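PDB 3MWF: iron-regulated ABC transporter siderophore-binding protein SirA from Staphylococcus aureus subsp. aureus, which binds the iron-carrying siderophore staphyloferrin B and probably delivers it to an ABC transporter for uptake into the cell. Local coordinates for residues A[164-167]-A[172-175]; A[224-229]-A[269-274]. All coordinates share one frame; numbering follows the deposited sequence.

Interaction 1: residues A[164-167]-A[172-175]; sequences SVVN and HTRI. With SE8 (5-[(2-{[(3S)-5-{[(2S)-2-amino-2-carboxyethyl]amino}-3-carboxy-3-hydroxy-5-oxopentanoyl]amino}ethyl)amino]-2,5-dioxopentanoic acid), chain C.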
loop_
_atom_site.group_PDB
_atom_site.type_symbol
_atom_site.label_atom_id
_atom_site.label_comp_id
_atom_site.label_asym_id
_atom_site.label_seq_id
_atom_site.Cartn_x
_atom_site.Cartn_y
_atom_site.Cartn_z
ATOM N N SER A 164 13.006 -0.774 -9.338
ATOM C CA SER A 164 11.816 -1.652 -9.505
ATOM C C SER A 164 11.581 -2.363 -8.188
ATOM O O SER A 164 12.519 -2.563 -7.417
ATOM C CB SER A 164 11.980 -2.645 -10.648
ATOM O OG SER A 164 13.013 -3.595 -10.413
ATOM N N VAL A 165 10.321 -2.712 -7.951
ATOM C CA VAL A 165 9.908 -3.444 -6.763
ATOM C C VAL A 165 9.379 -4.783 -7.273
ATOM O O VAL A 165 8.353 -4.846 -7.978
ATOM C CB VAL A 165 8.803 -2.666 -5.999
ATOM C CG1 VAL A 165 8.335 -3.488 -4.766
ATOM C CG2 VAL A 165 9.355 -1.298 -5.568
ATOM N N VAL A 166 10.120 -5.841 -6.976
ATOM C CA VAL A 166 9.823 -7.191 -7.498
ATOM C C VAL A 166 9.296 -8.010 -6.340
ATOM O O VAL A 166 9.945 -8.069 -5.275
ATOM C CB VAL A 166 11.091 -7.845 -8.074
ATOM C CG1 VAL A 166 10.845 -9.301 -8.472
ATOM C CG2 VAL A 166 11.603 -7.011 -9.304
ATOM N N ASN A 167 8.144 -8.635 -6.562
ATOM C CA ASN A 167 7.461 -9.427 -5.514
ATOM C C ASN A 167 7.353 -10.864 -5.962
ATOM O O ASN A 167 6.651 -11.194 -6.947
ATOM C CB ASN A 167 6.081 -8.789 -5.268
ATOM C CG ASN A 167 5.056 -9.713 -4.583
ATOM O OD1 ASN A 167 3.885 -9.706 -4.977
ATOM N ND2 ASN A 167 5.476 -10.494 -3.573
ATOM N N HIS A 172 3.840 -17.105 -9.211
ATOM C CA HIS A 172 4.156 -16.073 -10.208
ATOM C C HIS A 172 4.985 -14.985 -9.555
ATOM O O HIS A 172 5.266 -15.054 -8.361
ATOM C CB HIS A 172 2.882 -15.483 -10.882
ATOM C CG HIS A 172 2.059 -14.580 -10.002
ATOM N ND1 HIS A 172 1.234 -15.061 -9.005
ATOM C CD2 HIS A 172 1.904 -13.229 -9.999
ATOM C CE1 HIS A 172 0.616 -14.050 -8.415
ATOM N NE2 HIS A 172 0.999 -12.925 -9.003
ATOM N N THR A 173 5.366 -13.978 -10.336
ATOM C CA THR A 173 6.144 -12.885 -9.818
ATOM C C THR A 173 5.454 -11.593 -10.250
ATOM O O THR A 173 4.850 -11.552 -11.317
ATOM C CB THR A 173 7.591 -12.942 -10.340
ATOM O OG1 THR A 173 8.223 -14.137 -9.842
ATOM C CG2 THR A 173 8.402 -11.722 -9.897
ATOM N N ARG A 174 5.490 -10.575 -9.409
ATOM C CA ARG A 174 4.903 -9.279 -9.766
ATOM C C ARG A 174 5.922 -8.149 -9.787
ATOM O O ARG A 174 6.929 -8.206 -9.099
ATOM C CB ARG A 174 3.808 -8.910 -8.761
ATOM C CG ARG A 174 2.557 -9.825 -8.891
ATOM C CD ARG A 174 1.604 -9.466 -7.771
ATOM N NE ARG A 174 0.423 -10.345 -7.811
ATOM C CZ ARG A 174 -0.709 -10.050 -7.173
ATOM N NH1 ARG A 174 -0.767 -8.959 -6.404
ATOM N NH2 ARG A 174 -1.760 -10.884 -7.255
ATOM N N ILE A 175 5.647 -7.113 -10.573
ATOM C CA ILE A 175 6.396 -5.852 -10.387
ATOM C C ILE A 175 5.393 -4.829 -9.911
ATOM O O ILE A 175 4.375 -4.617 -10.578
ATOM C CB ILE A 175 7.027 -5.340 -11.724
ATOM C CG1 ILE A 175 7.917 -6.428 -12.315
ATOM C CG2 ILE A 175 7.761 -4.000 -11.458
ATOM C CD1 ILE A 175 8.428 -6.078 -13.796
HETATM C C1 SE8 C . -5.865 -10.644 -2.701
HETATM C C2 SE8 C . -4.493 -11.252 -2.613
HETATM C C3 SE8 C . -3.896 -11.039 -1.231
HETATM N N4 SE8 C . -3.629 -9.634 -0.938
HETATM C C5 SE8 C . -2.450 -9.087 -1.157
HETATM C C6 SE8 C . -2.350 -7.593 -0.970
HETATM C C7 SE8 C . -2.809 -6.856 -2.228
HETATM C C8 SE8 C . -2.849 -5.350 -1.910
HETATM C C9 SE8 C . -3.075 -4.452 -3.125
HETATM N N10 SE8 C . -3.874 -4.900 -4.091
HETATM C C11 SE8 C . -4.126 -4.050 -5.232
HETATM C C12 SE8 C . -5.604 -3.719 -5.346
HETATM N N13 SE8 C . -5.965 -3.265 -6.682
HETATM C C14 SE8 C . -6.242 -4.101 -7.728
HETATM C C15 SE8 C . -6.591 -5.534 -7.460
HETATM C C16 SE8 C . -5.239 -6.171 -7.257
HETATM C C17 SE8 C . -5.193 -7.322 -6.301
HETATM C C18 SE8 C . -4.634 -8.532 -6.883
HETATM O O19 SE8 C . -6.819 -11.235 -2.130
HETATM O O20 SE8 C . -6.010 -9.608 -3.381
HETATM N N21 SE8 C . -3.635 -10.651 -3.653
HETATM O O22 SE8 C . -1.463 -9.708 -1.501
HETATM C C23 SE8 C . -1.888 -7.178 -3.391
HETATM O O24 SE8 C . -0.752 -6.643 -3.445
HETATM O O25 SE8 C . -2.276 -7.962 -4.293
HETATM O O26 SE8 C . -4.109 -7.348 -2.602
HETATM O O27 SE8 C . -2.537 -3.351 -3.169
HETATM O O28 SE8 C . -6.189 -3.741 -8.890
HETATM O O29 SE8 C . -5.463 -7.219 -5.101
HETATM O O30 SE8 C . -4.114 -9.348 -6.129
HETATM O O31 SE8 C . -4.649 -8.699 -8.129
#

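Interaction 2: residues A[224-229]-A[269-274]; sequences FVVKSD and ITWNLA. With SE8 (5-[(2-{[(3S)-5-{[(2S)-2-amino-2-carboxyethyl]amino}-3-carboxy-3-hydroxy-5-oxopentanoyl]amino}ethyl)amino]-2,5-dioxopentanoic acid), chain C.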
loop_
_atom_site.group_PDB
_atom_site.type_symbol
_atom_site.label_atom_id
_atom_site.label_comp_id
_atom_site.label_asym_id
_atom_site.label_seq_id
_atom_site.Cartn_x
_atom_site.Cartn_y
_atom_site.Cartn_z
ATOM N N PHE A 224 14.194 -3.736 -5.331
ATOM C CA PHE A 224 13.705 -3.989 -3.992
ATOM C C PHE A 224 12.890 -5.248 -4.065
ATOM O O PHE A 224 11.907 -5.300 -4.814
ATOM C CB PHE A 224 12.849 -2.791 -3.569
ATOM C CG PHE A 224 13.630 -1.511 -3.501
ATOM C CD1 PHE A 224 14.425 -1.244 -2.380
ATOM C CD2 PHE A 224 13.643 -0.606 -4.575
ATOM C CE1 PHE A 224 15.177 -0.089 -2.311
ATOM C CE2 PHE A 224 14.384 0.577 -4.517
ATOM C CZ PHE A 224 15.162 0.839 -3.370
ATOM N N VAL A 225 13.297 -6.272 -3.319
ATOM C CA VAL A 225 12.615 -7.569 -3.404
ATOM C C VAL A 225 11.691 -7.818 -2.207
ATOM O O VAL A 225 12.143 -7.760 -1.062
ATOM C CB VAL A 225 13.649 -8.712 -3.520
ATOM C CG1 VAL A 225 12.981 -10.080 -3.449
ATOM C CG2 VAL A 225 14.422 -8.591 -4.823
ATOM N N VAL A 226 10.428 -8.142 -2.482
ATOM C CA VAL A 226 9.426 -8.423 -1.429
ATOM C C VAL A 226 8.910 -9.838 -1.602
ATOM O O VAL A 226 8.414 -10.200 -2.673
ATOM C CB VAL A 226 8.223 -7.445 -1.500
ATOM C CG1 VAL A 226 7.255 -7.698 -0.336
ATOM C CG2 VAL A 226 8.657 -5.995 -1.495
ATOM N N LYS A 227 9.051 -10.668 -0.564
ATOM C CA LYS A 227 8.515 -12.035 -0.603
ATOM C C LYS A 227 7.160 -11.946 0.091
ATOM O O LYS A 227 7.097 -11.628 1.281
ATOM C CB LYS A 227 9.458 -12.985 0.149
ATOM C CG LYS A 227 10.675 -13.364 -0.692
ATOM C CD LYS A 227 11.623 -14.293 0.082
ATOM C CE LYS A 227 12.462 -13.540 1.091
ATOM N NZ LYS A 227 13.546 -12.729 0.419
ATOM N N SER A 228 6.077 -12.156 -0.652
ATOM C CA SER A 228 4.743 -11.943 -0.090
ATOM C C SER A 228 3.687 -12.643 -0.914
ATOM O O SER A 228 3.613 -12.464 -2.123
ATOM C CB SER A 228 4.433 -10.437 -0.012
ATOM O OG SER A 228 3.146 -10.191 0.556
ATOM N N ASP A 229 2.899 -13.485 -0.257
ATOM C CA ASP A 229 1.708 -14.074 -0.878
ATOM C C ASP A 229 0.787 -14.534 0.262
ATOM O O ASP A 229 0.824 -15.722 0.679
ATOM C CB ASP A 229 2.071 -15.235 -1.832
ATOM C CG ASP A 229 0.902 -15.693 -2.692
ATOM O OD1 ASP A 229 -0.261 -15.379 -2.360
ATOM O OD2 ASP A 229 1.119 -16.428 -3.686
ATOM N N ILE A 269 4.956 -6.024 5.203
ATOM C CA ILE A 269 3.899 -5.188 5.802
ATOM C C ILE A 269 4.141 -3.720 5.475
ATOM O O ILE A 269 3.247 -3.030 4.989
ATOM C CB ILE A 269 3.799 -5.424 7.326
ATOM C CG1 ILE A 269 3.442 -6.884 7.562
ATOM C CG2 ILE A 269 2.755 -4.490 7.952
ATOM C CD1 ILE A 269 3.566 -7.291 9.057
ATOM N N THR A 270 5.380 -3.283 5.683
ATOM C CA THR A 270 5.794 -1.920 5.318
ATOM C C THR A 270 5.687 -1.661 3.810
ATOM O O THR A 270 5.213 -0.599 3.381
ATOM C CB THR A 270 7.229 -1.697 5.767
ATOM O OG1 THR A 270 7.229 -1.717 7.194
ATOM C CG2 THR A 270 7.783 -0.320 5.298
ATOM N N TRP A 271 6.160 -2.633 3.034
ATOM C CA TRP A 271 6.341 -2.443 1.607
ATOM C C TRP A 271 5.088 -2.642 0.777
ATOM O O TRP A 271 5.051 -2.205 -0.380
ATOM C CB TRP A 271 7.502 -3.297 1.076
ATOM C CG TRP A 271 8.823 -2.636 1.378
ATOM C CD1 TRP A 271 9.484 -2.619 2.586
ATOM C CD2 TRP A 271 9.595 -1.839 0.478
ATOM N NE1 TRP A 271 10.638 -1.862 2.478
ATOM C CE2 TRP A 271 10.723 -1.367 1.197
ATOM C CE3 TRP A 271 9.443 -1.471 -0.872
ATOM C CZ2 TRP A 271 11.710 -0.560 0.600
ATOM C CZ3 TRP A 271 10.418 -0.669 -1.469
ATOM C CH2 TRP A 271 11.548 -0.226 -0.730
ATOM N N ASN A 272 4.065 -3.306 1.335
ATOM C CA ASN A 272 2.845 -3.478 0.569
ATOM C C ASN A 272 1.561 -3.701 1.364
ATOM O O ASN A 272 0.495 -3.151 1.010
ATOM C CB ASN A 272 2.977 -4.663 -0.413
ATOM C CG ASN A 272 1.843 -4.678 -1.412
ATOM O OD1 ASN A 272 1.567 -3.661 -2.063
ATOM N ND2 ASN A 272 1.179 -5.820 -1.537
ATOM N N LEU A 273 1.635 -4.528 2.402
ATOM C CA LEU A 273 0.347 -5.008 2.975
ATOM C C LEU A 273 -0.411 -3.983 3.789
ATOM O O LEU A 273 -1.647 -3.953 3.705
ATOM C CB LEU A 273 0.549 -6.283 3.793
ATOM C CG LEU A 273 1.124 -7.477 3.035
ATOM C CD1 LEU A 273 1.327 -8.687 3.982
ATOM C CD2 LEU A 273 0.358 -7.910 1.756
ATOM N N ALA A 274 0.299 -3.183 4.585
ATOM C CA ALA A 274 -0.365 -2.234 5.467
ATOM C C ALA A 274 -1.122 -1.154 4.692
ATOM O O ALA A 274 -2.215 -0.731 5.110
ATOM C CB ALA A 274 0.621 -1.624 6.475
HETATM C C1 SE8 C . -5.865 -10.644 -2.701
HETATM C C2 SE8 C . -4.493 -11.252 -2.613
HETATM C C3 SE8 C . -3.896 -11.039 -1.231
HETATM N N4 SE8 C . -3.629 -9.634 -0.938
HETATM C C5 SE8 C . -2.450 -9.087 -1.157
HETATM C C6 SE8 C . -2.350 -7.593 -0.970
HETATM C C7 SE8 C . -2.809 -6.856 -2.228
HETATM C C8 SE8 C . -2.849 -5.350 -1.910
HETATM C C9 SE8 C . -3.075 -4.452 -3.125
HETATM N N10 SE8 C . -3.874 -4.900 -4.091
HETATM C C11 SE8 C . -4.126 -4.050 -5.232
HETATM C C12 SE8 C . -5.604 -3.719 -5.346
HETATM N N13 SE8 C . -5.965 -3.265 -6.682
HETATM C C14 SE8 C . -6.242 -4.101 -7.728
HETATM C C15 SE8 C . -6.591 -5.534 -7.460
HETATM C C16 SE8 C . -5.239 -6.171 -7.257
HETATM C C17 SE8 C . -5.193 -7.322 -6.301
HETATM C C18 SE8 C . -4.634 -8.532 -6.883
HETATM O O19 SE8 C . -6.819 -11.235 -2.130
HETATM O O20 SE8 C . -6.010 -9.608 -3.381
HETATM N N21 SE8 C . -3.635 -10.651 -3.653
HETATM O O22 SE8 C . -1.463 -9.708 -1.501
HETATM C C23 SE8 C . -1.888 -7.178 -3.391
HETATM O O24 SE8 C . -0.752 -6.643 -3.445
HETATM O O25 SE8 C . -2.276 -7.962 -4.293
HETATM O O26 SE8 C . -4.109 -7.348 -2.602
HETATM O O27 SE8 C . -2.537 -3.351 -3.169
HETATM O O28 SE8 C . -6.189 -3.741 -8.890
HETATM O O29 SE8 C . -5.463 -7.219 -5.101
HETATM O O30 SE8 C . -4.114 -9.348 -6.129
HETATM O O31 SE8 C . -4.649 -8.699 -8.129
#

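Interaction 1: residues A[164-167]-A[172-175]
Asn-167 and Arg-174 face each other as an antiparallel hydrogen-bonded pair in the beta hairpin made by strands 163-168 and 173-176, and they illustrate how a sheet can aim a charged side chain at a ligand. Two backbone bonds fix the pair: Asn-167 N to Arg-174 O and Arg-174 N to Asn-167 O, both nearly straight at N-H angles of 172° and 170°. Beside the neighbouring non-hydrogen-bonded pair, Val-166 with Ile-175, a C-H of Ile-175 CA points to Val-165 O. Arg-174 CB starts 3.9 Å from Asn-167 OD1, and Arg-174 CD comes to 3.6 Å of it. These are carbon contacts only; the hydrogen bond to that oxygen comes from Arg-169 NE, and the amide stands almost perpendicular to the guanidinium. The extended chain from CG to NE then leaves strand 164-167 behind. Arg-174 NE donates a hydrogen bond of 2.9 Å to His-172 NE2, each group lying close to the plane of the other, so the imidazole limits rotation of the guanidinium. At the tip, Arg-174 NH1 gives a 2.8 Å bond to SE8 O25 and also bonds Tyr-176, while Arg-174 NH2 donates to SE8 O30 at 3.0 Å. With the iron(III) ion about 4 Å from the Arg-174 side chain, the chemistry implies a cationic group presented to the carboxylate oxygens of staphyloferrin B, where it probably offsets part of the chelate's negative charge.

Interaction 2: residues A[224-229]-A[269-274]
Trp-271, on the short helix 268-273, lays its six-membered ring against Phe-224 and its CB against Val-226, packing the helix onto strand 222-227 of the mixed alpha/beta lobe of this periplasmic-binding-protein fold. These three side chains bury the most surface in the contact. The Phe-224 ring and the six-membered ring of Trp-271 are 26° from parallel and strongly offset, their centroids 5.1 Å apart, leaving little face-to-face overlap. Touching is therefore concentrated at one corner of the indole: Trp-271 CH2 sits over a face of the phenyl ring, 3.5 Å from Phe-224 CD1, and CZ3 reaches Phe-224 CB. Val-226 uses one branch, CG2, which lies beside its own backbone N because CG1 is anti to that N (chi1 -176°); it meets Trp-271 CB at 3.9 Å. At its other end the indole is anchored by NE1, which bonds Asp-286 of helix 277-290. Toward the pocket the packing thins to Ser-228, whose hydroxyl bonds Glu-268 and approaches Leu-273 CD2. The helix widens here into a pi-type turn, closed by the bond from Ala-274 N to Ile-269 O. Within that turn Asn-272 ND2 donates to SE8 O24 over 2.8 Å, at an N-H angle of 159°.

How the interactions relate
After a short two-stranded sheet, the chain builds the six-stranded sheet and only later reaches interaction 1, which closes a tight hairpin of four intervening residues. Interaction 2 opens only after that hairpin is complete, closing a 39-residue loop, a little over half of it helical, between 224-229 and 269-274; the two are in series and do not cross. They meet in space because strand 222-227 runs parallel beside strand 163-168, with probable bonds Val-166 O to Val-226 N and Val-166 N to Phe-224 O. The five-stranded sheet thus ties the hairpin to helix 268-273, and both contacts extend to staphyloferrin B in the same pocket.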